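Local coordinates for uncharacterized hypothetical protein (Parabacteroides merdae, PDB 4EI0) that is of unknown function and belongs to the DUF4466 family, its chain folded mostly into antiparallel beta sheets, at residues Q244-L248 and Q249-F253. Residues are numbered along the deposited sequence; the frame is centred on the assembly and turned at random.
Sequences QLSDL and QYSKF
Q244 meets the ring of F253 where the short helix 243-246 gives way, through an ST turn, to the loop that leads on to helix 256-261. Q244 CG lies in the ring plane at its edge, 3.9 Å from F253 CE2. The Q244 amide and the F253 ring are 83° apart, the side chains crossing at about a right angle. With CG anti to the carbonyl carbon (chi1 -66°) and the chain extended beyond it, the amide lies alongside F253 CD2, where K308 NZ bonds OE1 and the carbonyl of P29 takes NE2. Replacing this glutamine by alanine would remove the contact of CG with the ring and is likely to leave K308 NZ and P29 O without their amide partner. S246 OG makes the turn: it accepts from L248 N at 3.3 Å, with an N-H...O angle of 142°, and is also bonded to D242 O. Between the two, D247 takes positive phi as the first residue to leave the helix, and its OD2 forms a salt bridge with K155, whose NZ also bonds the carbonyl of Q244. L248 is extended; the chain turns beyond it, where Y250 has positive phi, and brings S251 CB to 3.4 Å from L248 O.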
loop_
_atom_site.group_PDB
_atom_site.type_symbol
_atom_site.label_atom_id
_atom_site.label_comp_id
_atom_site.label_asym_id
_atom_site.label_seq_id
_atom_site.Cartn_x
_atom_site.Cartn_y
_atom_site.Cartn_z
ATOM N N GLN B 244 -10.998 -12.434 -26.693
ATOM C CA GLN B 244 -9.575 -12.590 -27.012
ATOM C C GLN B 244 -9.280 -12.145 -28.413
ATOM O O GLN B 244 -8.234 -11.602 -28.687
ATOM C CB GLN B 244 -9.126 -14.048 -26.779
ATOM C CG GLN B 244 -9.192 -14.406 -25.327
ATOM C CD GLN B 244 -9.030 -15.879 -25.013
ATOM O OE1 GLN B 244 -9.677 -16.747 -25.608
ATOM N NE2 GLN B 244 -8.280 -16.158 -23.956
ATOM N N LEU B 245 -10.195 -12.394 -29.344
ATOM C CA LEU B 245 -9.923 -12.017 -30.726
ATOM C C LEU B 245 -10.185 -10.539 -31.045
ATOM O O LEU B 245 -9.601 -10.012 -31.986
ATOM C CB LEU B 245 -10.743 -12.902 -31.692
ATOM C CG LEU B 245 -10.414 -14.400 -31.737
ATOM C CD1 LEU B 245 -11.472 -15.064 -32.576
ATOM C CD2 LEU B 245 -9.046 -14.636 -32.307
ATOM N N SER B 246 -11.094 -9.901 -30.317
ATOM C CA SER B 246 -11.565 -8.557 -30.674
ATOM C C SER B 246 -11.238 -7.479 -29.650
ATOM O O SER B 246 -11.358 -6.285 -29.946
ATOM C CB SER B 246 -13.074 -8.581 -30.856
ATOM O OG SER B 246 -13.667 -8.446 -29.593
ATOM N N ASP B 247 -10.836 -7.881 -28.449
ATOM C CA ASP B 247 -10.507 -6.909 -27.403
ATOM C C ASP B 247 -11.635 -5.864 -27.199
ATOM O O ASP B 247 -11.364 -4.688 -27.018
ATOM C CB ASP B 247 -9.162 -6.198 -27.700
ATOM C CG ASP B 247 -7.964 -7.117 -27.587
ATOM O OD1 ASP B 247 -7.277 -7.088 -26.541
ATOM O OD2 ASP B 247 -7.693 -7.855 -28.552
ATOM N N LEU B 248 -12.891 -6.303 -27.269
ATOM C CA LEU B 248 -14.039 -5.471 -26.870
ATOM C C LEU B 248 -14.765 -6.165 -25.723
ATOM O O LEU B 248 -15.028 -7.354 -25.775
ATOM C CB LEU B 248 -14.991 -5.177 -28.053
ATOM C CG LEU B 248 -14.373 -4.962 -29.458
ATOM C CD1 LEU B 248 -15.474 -4.643 -30.465
ATOM C CD2 LEU B 248 -13.255 -3.903 -29.487
ATOM N N GLN B 249 -15.074 -5.434 -24.663
ATOM C CA GLN B 249 -15.447 -6.104 -23.407
ATOM C C GLN B 249 -16.906 -6.604 -23.378
ATOM O O GLN B 249 -17.671 -6.329 -24.298
ATOM C CB GLN B 249 -15.194 -5.161 -22.236
ATOM C CG GLN B 249 -15.739 -3.766 -22.454
ATOM C CD GLN B 249 -15.588 -2.911 -21.213
ATOM O OE1 GLN B 249 -15.292 -1.725 -21.302
ATOM N NE2 GLN B 249 -15.759 -3.524 -20.035
ATOM N N TYR B 250 -17.271 -7.319 -22.302
ATOM C CA TYR B 250 -18.596 -7.984 -22.109
ATOM C C TYR B 250 -18.814 -9.052 -23.126
ATOM O O TYR B 250 -19.950 -9.482 -23.363
ATOM C CB TYR B 250 -19.808 -7.028 -22.122
ATOM C CG TYR B 250 -19.629 -5.861 -21.195
ATOM C CD1 TYR B 250 -19.340 -6.078 -19.850
ATOM C CD2 TYR B 250 -19.703 -4.548 -21.648
ATOM C CE1 TYR B 250 -19.129 -5.023 -18.974
ATOM C CE2 TYR B 250 -19.501 -3.484 -20.773
ATOM C CZ TYR B 250 -19.218 -3.721 -19.446
ATOM O OH TYR B 250 -19.016 -2.671 -18.582
ATOM N N SER B 251 -17.710 -9.495 -23.706
ATOM C CA SER B 251 -17.772 -10.503 -24.744
ATOM C C SER B 251 -17.803 -11.883 -24.091
ATOM O O SER B 251 -17.679 -12.058 -22.869
ATOM C CB SER B 251 -16.577 -10.388 -25.733
ATOM O OG SER B 251 -16.986 -9.910 -27.015
ATOM N N LYS B 252 -18.004 -12.854 -24.939
ATOM C CA LYS B 252 -17.887 -14.202 -24.549
ATOM C C LYS B 252 -16.629 -14.766 -25.216
ATOM O O LYS B 252 -15.915 -14.092 -25.986
ATOM C CB LYS B 252 -19.190 -14.926 -24.900
ATOM C CG LYS B 252 -20.329 -14.451 -24.022
ATOM C CD LYS B 252 -21.665 -15.055 -24.415
ATOM C CE LYS B 252 -22.759 -14.519 -23.489
ATOM N NZ LYS B 252 -23.351 -13.246 -23.998
ATOM N N PHE B 253 -16.334 -16.001 -24.864
ATOM C CA PHE B 253 -15.148 -16.655 -25.370
ATOM C C PHE B 253 -15.573 -17.902 -26.137
ATOM O O PHE B 253 -16.417 -18.677 -25.668
ATOM C CB PHE B 253 -14.235 -17.059 -24.220
ATOM C CG PHE B 253 -13.786 -15.903 -23.356
ATOM C CD1 PHE B 253 -14.507 -15.525 -22.254
ATOM C CD2 PHE B 253 -12.634 -15.210 -23.655
ATOM C CE1 PHE B 253 -14.083 -14.484 -21.455
ATOM C CE2 PHE B 253 -12.220 -14.133 -22.874
ATOM C CZ PHE B 253 -12.955 -13.785 -21.773
#